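Local coordinates for protein glycosyl transferase (Staphylococcus aureus, PDB 5TZJ) that belongs to the glycosyl transferases, with a family 2 domain followed by a helical linker domain, and holds uridine-diphosphate-N-acetylglucosamine in its pocket, at residues A[311-325]-A[336-348]. Sequence-based numbering, arbitrary orientation.
Sequences NYRTVEESYRQGQYY and IQFNEGEPYFEGI
The ring of F338 is clasped on both faces, by V315 of the helix on one and on the other by CG2 of I336, two residues earlier in the chain, at the end of strand 333-337. It sits between helix 309-321 and a small antiparallel three-stranded sheet at the C-terminal end of the modelled chain, an instance of helix-on-sheet packing centred on F338. V315 CG2 stands over the ring centre, 3.7 Å from the centroid and 14° off the normal, in a CH-pi contact; S318 CB meets the rim. The CE2/CZ edge of F338 points at the face of Y319 in an offset edge-to-face pair, planes at 81°, while the Y319 hydroxyl hydrogen-bonds to the carbonyl O of K296. A Schellman motif with G322 at C-prime ends the helix, and the chain returns so that Y324 offers a ring face to I336 CD1, 4.0 Å from the centroid.

One water bridges S318 OG, Y325 N and F338 O, tying the helix to both loops. E340 N and the N339 carbonyl carbon lie over one face of Y325, whose ring brings CE2 to 3.3 Å from Q337 OE1. At the last position of the type II turn N339-E342, E342 OE2 hydrogen-bonds to Y303 OH of helix 298-305. N339 ND2 donates a hydrogen bond to N311 OD1 at 2.6 Å, the two amide planes 69° apart.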
loop_
_atom_site.group_PDB
_atom_site.type_symbol
_atom_site.label_atom_id
_atom_site.label_comp_id
_atom_site.label_asym_id
_atom_site.label_seq_id
_atom_site.Cartn_x
_atom_site.Cartn_y
_atom_site.Cartn_z
ATOM N N ASN A 311 15.797 1.229 25.125
ATOM C CA ASN A 311 14.527 1.808 25.601
ATOM C C ASN A 311 13.356 1.515 24.661
ATOM O O ASN A 311 12.234 1.263 25.140
ATOM C CB ASN A 311 14.696 3.317 25.830
ATOM C CG ASN A 311 15.224 3.619 27.281
ATOM O OD1 ASN A 311 14.771 3.003 28.216
ATOM N ND2 ASN A 311 16.193 4.528 27.425
ATOM N N TYR A 312 13.595 1.456 23.342
ATOM C CA TYR A 312 12.509 1.030 22.452
ATOM C C TYR A 312 12.032 -0.366 22.833
ATOM O O TYR A 312 10.824 -0.632 22.944
ATOM C CB TYR A 312 12.987 1.070 20.980
ATOM C CG TYR A 312 11.866 0.959 19.990
ATOM C CD1 TYR A 312 11.226 -0.254 19.749
ATOM C CD2 TYR A 312 11.453 2.095 19.297
ATOM C CE1 TYR A 312 10.103 -0.318 18.787
ATOM C CE2 TYR A 312 10.396 2.039 18.334
ATOM C CZ TYR A 312 9.752 0.849 18.086
ATOM O OH TYR A 312 8.692 0.906 17.152
ATOM N N ARG A 313 12.981 -1.280 23.047
ATOM C CA ARG A 313 12.644 -2.671 23.373
ATOM C C ARG A 313 11.974 -2.793 24.728
ATOM O O ARG A 313 11.059 -3.607 24.899
ATOM C CB ARG A 313 13.903 -3.537 23.332
ATOM C CG ARG A 313 13.650 -5.023 23.570
ATOM C CD ARG A 313 14.961 -5.778 23.738
ATOM N NE ARG A 313 15.841 -5.586 22.631
ATOM C CZ ARG A 313 17.051 -5.021 22.693
ATOM N NH1 ARG A 313 17.556 -4.604 23.851
ATOM N NH2 ARG A 313 17.776 -4.918 21.581
ATOM N N THR A 314 12.458 -2.043 25.735
ATOM C CA THR A 314 11.762 -2.003 27.018
ATOM C C THR A 314 10.301 -1.583 26.847
ATOM O O THR A 314 9.397 -2.179 27.445
ATOM C CB THR A 314 12.515 -1.073 27.992
ATOM O OG1 THR A 314 13.771 -1.676 28.357
ATOM C CG2 THR A 314 11.684 -0.805 29.315
ATOM N N VAL A 315 10.037 -0.578 26.033
ATOM C CA VAL A 315 8.640 -0.191 25.801
ATOM C C VAL A 315 7.832 -1.372 25.249
ATOM O O VAL A 315 6.759 -1.710 25.770
ATOM C CB VAL A 315 8.567 1.025 24.868
ATOM C CG1 VAL A 315 7.143 1.238 24.366
ATOM C CG2 VAL A 315 9.114 2.303 25.578
ATOM N N GLU A 316 8.338 -2.025 24.188
ATOM C CA GLU A 316 7.575 -3.093 23.551
ATOM C C GLU A 316 7.372 -4.269 24.497
ATOM O O GLU A 316 6.298 -4.883 24.493
ATOM C CB GLU A 316 8.263 -3.573 22.259
ATOM C CG GLU A 316 8.292 -2.469 21.137
ATOM C CD GLU A 316 8.130 -3.019 19.733
ATOM O OE1 GLU A 316 9.094 -3.653 19.221
ATOM O OE2 GLU A 316 7.019 -2.843 19.143
ATOM N N GLU A 317 8.414 -4.629 25.287
ATOM C CA GLU A 317 8.270 -5.739 26.197
ATOM C C GLU A 317 7.317 -5.363 27.329
ATOM O O GLU A 317 6.548 -6.200 27.793
ATOM C CB GLU A 317 9.629 -6.157 26.758
ATOM C CG GLU A 317 10.566 -6.745 25.636
ATOM C CD GLU A 317 11.948 -7.105 26.117
ATOM O OE1 GLU A 317 12.327 -6.665 27.224
ATOM O OE2 GLU A 317 12.666 -7.806 25.372
ATOM N N SER A 318 7.355 -4.102 27.755
ATOM C CA SER A 318 6.439 -3.631 28.804
ATOM C C SER A 318 5.000 -3.764 28.360
ATOM O O SER A 318 4.164 -4.310 29.087
ATOM C CB SER A 318 6.771 -2.191 29.150
ATOM O OG SER A 318 8.006 -2.176 29.850
ATOM N N TYR A 319 4.692 -3.277 27.154
ATOM C CA TYR A 319 3.356 -3.463 26.600
ATOM C C TYR A 319 2.987 -4.928 26.570
ATOM O O TYR A 319 1.907 -5.316 27.019
ATOM C CB TYR A 319 3.272 -2.888 25.187
ATOM C CG TYR A 319 3.266 -1.371 25.128
ATOM C CD1 TYR A 319 2.887 -0.605 26.244
ATOM C CD2 TYR A 319 3.604 -0.713 23.960
ATOM C CE1 TYR A 319 2.863 0.779 26.170
ATOM C CE2 TYR A 319 3.603 0.661 23.871
ATOM C CZ TYR A 319 3.197 1.412 24.977
ATOM O OH TYR A 319 3.177 2.788 24.849
ATOM N N ARG A 320 3.890 -5.769 26.045
ATOM C CA ARG A 320 3.541 -7.166 25.841
ATOM C C ARG A 320 3.308 -7.891 27.169
ATOM O O ARG A 320 2.378 -8.692 27.304
ATOM C CB ARG A 320 4.666 -7.842 25.014
ATOM C CG ARG A 320 4.576 -9.310 25.038
ATOM C CD ARG A 320 3.430 -9.764 24.165
ATOM N NE ARG A 320 3.285 -8.853 23.051
ATOM C CZ ARG A 320 3.739 -9.046 21.814
ATOM N NH1 ARG A 320 4.409 -10.152 21.477
ATOM N NH2 ARG A 320 3.523 -8.096 20.900
ATOM N N GLN A 321 4.154 -7.632 28.160
ATOM C CA GLN A 321 4.033 -8.223 29.475
ATOM C C GLN A 321 3.038 -7.481 30.370
ATOM O O GLN A 321 2.538 -8.065 31.352
ATOM C CB GLN A 321 5.392 -8.212 30.149
ATOM C CG GLN A 321 6.501 -8.879 29.369
ATOM C CD GLN A 321 7.705 -9.078 30.277
ATOM O OE1 GLN A 321 7.973 -8.227 31.114
ATOM N NE2 GLN A 321 8.393 -10.232 30.168
ATOM N N GLY A 322 2.755 -6.216 30.069
ATOM C CA GLY A 322 1.893 -5.443 30.962
ATOM C C GLY A 322 2.561 -5.146 32.288
ATOM O O GLY A 322 1.885 -5.106 33.332
ATOM N N GLN A 323 3.867 -4.935 32.267
ATOM C CA GLN A 323 4.703 -4.655 33.427
ATOM C C GLN A 323 5.458 -3.362 33.148
ATOM O O GLN A 323 6.220 -3.278 32.176
ATOM C CB GLN A 323 5.713 -5.780 33.650
ATOM C CG GLN A 323 5.077 -7.162 33.761
ATOM C CD GLN A 323 4.435 -7.310 35.089
ATOM O OE1 GLN A 323 5.011 -6.876 36.108
ATOM N NE2 GLN A 323 3.217 -7.876 35.109
ATOM N N TYR A 324 5.293 -2.361 33.992
ATOM C CA TYR A 324 5.928 -1.075 33.718
ATOM C C TYR A 324 6.828 -0.695 34.887
ATOM O O TYR A 324 6.568 -1.080 36.027
ATOM C CB TYR A 324 4.846 0.008 33.449
ATOM C CG TYR A 324 3.887 -0.413 32.335
ATOM C CD1 TYR A 324 4.329 -0.458 31.009
ATOM C CD2 TYR A 324 2.606 -0.849 32.612
ATOM C CE1 TYR A 324 3.506 -0.869 29.990
ATOM C CE2 TYR A 324 1.759 -1.246 31.603
ATOM C CZ TYR A 324 2.234 -1.262 30.281
ATOM O OH TYR A 324 1.415 -1.652 29.252
ATOM N N TYR A 325 7.849 0.112 34.607
ATOM C CA TYR A 325 8.724 0.597 35.665
ATOM C C TYR A 325 7.945 1.418 36.700
ATOM O O TYR A 325 7.973 1.115 37.898
ATOM C CB TYR A 325 9.860 1.422 35.057
ATOM C CG TYR A 325 10.731 2.073 36.110
ATOM C CD1 TYR A 325 11.577 1.311 36.918
ATOM C CD2 TYR A 325 10.721 3.441 36.280
ATOM C CE1 TYR A 325 12.392 1.921 37.883
ATOM C CE2 TYR A 325 11.518 4.052 37.238
ATOM C CZ TYR A 325 12.346 3.305 38.025
ATOM O OH TYR A 325 13.114 3.958 38.960
ATOM N N ILE A 336 2.819 6.370 31.841
ATOM C CA ILE A 336 3.841 5.359 32.055
ATOM C C ILE A 336 5.216 5.980 31.929
ATOM O O ILE A 336 5.495 6.702 30.954
ATOM C CB ILE A 336 3.721 4.212 31.035
ATOM C CG1 ILE A 336 2.334 3.606 31.114
ATOM C CG2 ILE A 336 4.843 3.198 31.271
ATOM C CD1 ILE A 336 2.033 2.774 29.916
ATOM N N GLN A 337 6.075 5.653 32.888
ATOM C CA GLN A 337 7.525 5.823 32.794
ATOM C C GLN A 337 8.129 4.434 32.567
ATOM O O GLN A 337 7.984 3.549 33.431
ATOM C CB GLN A 337 8.079 6.428 34.083
ATOM C CG GLN A 337 9.590 6.688 34.086
ATOM C CD GLN A 337 10.091 7.223 35.465
ATOM O OE1 GLN A 337 9.666 6.742 36.511
ATOM N NE2 GLN A 337 10.976 8.209 35.442
ATOM N N PHE A 338 8.819 4.242 31.445
ATOM C CA PHE A 338 9.250 2.879 31.147
ATOM C C PHE A 338 10.590 2.495 31.767
ATOM O O PHE A 338 10.902 1.300 31.804
ATOM C CB PHE A 338 9.307 2.643 29.652
ATOM C CG PHE A 338 7.978 2.741 28.968
ATOM C CD1 PHE A 338 7.528 3.941 28.541
ATOM C CD2 PHE A 338 7.198 1.615 28.760
ATOM C CE1 PHE A 338 6.282 4.057 27.869
ATOM C CE2 PHE A 338 5.947 1.694 28.137
ATOM C CZ PHE A 338 5.501 2.927 27.654
ATOM N N ASN A 339 11.347 3.448 32.307
ATOM C CA ASN A 339 12.686 3.189 32.809
ATOM C C ASN A 339 13.066 4.313 33.746
ATOM O O ASN A 339 12.641 5.460 33.554
ATOM C CB ASN A 339 13.716 3.139 31.666
ATOM C CG ASN A 339 14.300 1.773 31.471
ATOM O OD1 ASN A 339 14.531 1.040 32.432
ATOM N ND2 ASN A 339 14.550 1.407 30.201
ATOM N N GLU A 340 13.941 4.006 34.696
ATOM C CA GLU A 340 14.380 5.035 35.631
ATOM C C GLU A 340 14.967 6.235 34.890
ATOM O O GLU A 340 15.721 6.084 33.918
ATOM C CB GLU A 340 15.425 4.477 36.594
ATOM C CG GLU A 340 16.031 5.553 37.503
ATOM C CD GLU A 340 16.918 4.987 38.620
ATOM O OE1 GLU A 340 16.391 4.288 39.530
ATOM O OE2 GLU A 340 18.140 5.263 38.604
ATOM N N GLY A 341 14.598 7.436 35.344
ATOM C CA GLY A 341 15.081 8.687 34.793
ATOM C C GLY A 341 14.489 9.089 33.463
ATOM O O GLY A 341 14.862 10.144 32.928
ATOM N N GLU A 342 13.602 8.314 32.914
ATOM C CA GLU A 342 13.077 8.598 31.591
ATOM C C GLU A 342 11.781 9.387 31.707
ATOM O O GLU A 342 11.182 9.436 32.777
ATOM C CB GLU A 342 12.821 7.281 30.850
ATOM C CG GLU A 342 14.104 6.614 30.415
ATOM C CD GLU A 342 14.860 7.455 29.411
ATOM O OE1 GLU A 342 16.041 7.772 29.671
ATOM O OE2 GLU A 342 14.269 7.807 28.375
ATOM N N PRO A 343 11.312 10.016 30.618
ATOM C CA PRO A 343 10.059 10.779 30.682
ATOM C C PRO A 343 8.860 9.881 30.978
ATOM O O PRO A 343 8.851 8.691 30.642
ATOM C CB PRO A 343 9.931 11.392 29.282
ATOM C CG PRO A 343 11.267 11.202 28.602
ATOM C CD PRO A 343 11.948 10.060 29.285
ATOM N N TYR A 344 7.811 10.480 31.584
ATOM C CA TYR A 344 6.504 9.838 31.591
ATOM C C TYR A 344 5.790 10.150 30.282
ATOM O O TYR A 344 5.863 11.274 29.776
ATOM C CB TYR A 344 5.625 10.328 32.755
ATOM C CG TYR A 344 5.851 9.707 34.075
ATOM C CD1 TYR A 344 6.959 10.043 34.850
ATOM C CD2 TYR A 344 4.903 8.844 34.616
ATOM C CE1 TYR A 344 7.137 9.494 36.128
ATOM C CE2 TYR A 344 5.066 8.306 35.854
ATOM C CZ TYR A 344 6.186 8.631 36.620
ATOM O OH TYR A 344 6.299 8.077 37.876
ATOM N N PHE A 345 5.109 9.157 29.732
ATOM C CA PHE A 345 4.251 9.329 28.557
ATOM C C PHE A 345 2.795 9.129 28.945
ATOM O O PHE A 345 2.445 8.064 29.461
ATOM C CB PHE A 345 4.621 8.310 27.459
ATOM C CG PHE A 345 6.003 8.488 26.973
ATOM C CD1 PHE A 345 6.249 9.351 25.901
ATOM C CD2 PHE A 345 7.075 7.888 27.634
ATOM C CE1 PHE A 345 7.539 9.562 25.437
ATOM C CE2 PHE A 345 8.403 8.112 27.166
ATOM C CZ PHE A 345 8.614 8.926 26.066
ATOM N N GLU A 346 1.941 10.098 28.614
ATOM C CA GLU A 346 0.596 10.187 29.183
ATOM C C GLU A 346 -0.469 9.666 28.219
ATOM O O GLU A 346 -0.270 9.662 26.991
ATOM C CB GLU A 346 0.270 11.639 29.537
ATOM C CG GLU A 346 1.292 12.271 30.457
ATOM C CD GLU A 346 0.703 13.391 31.326
ATOM O OE1 GLU A 346 -0.280 14.059 30.912
ATOM O OE2 GLU A 346 1.237 13.566 32.436
ATOM N N GLY A 347 -1.605 9.220 28.796
ATOM C CA GLY A 347 -2.824 8.959 28.025
ATOM C C GLY A 347 -2.867 7.611 27.325
ATOM O O GLY A 347 -3.637 7.411 26.367
ATOM N N ILE A 348 -2.086 6.654 27.777
ATOM C CA ILE A 348 -1.904 5.429 26.993
ATOM C C ILE A 348 -3.052 4.460 27.241
ATOM O O ILE A 348 -3.400 4.142 28.396
ATOM C CB ILE A 348 -0.558 4.795 27.323
ATOM C CG1 ILE A 348 0.553 5.674 26.710
ATOM C CG2 ILE A 348 -0.536 3.333 26.867
ATOM C CD1 ILE A 348 1.928 5.384 27.250
HETATM O O HOH W 1 17.673 4.862 29.875
HETATM O O HOH W 2 16.340 -0.106 28.797
HETATM O O HOH W 3 8.761 -0.583 31.811
#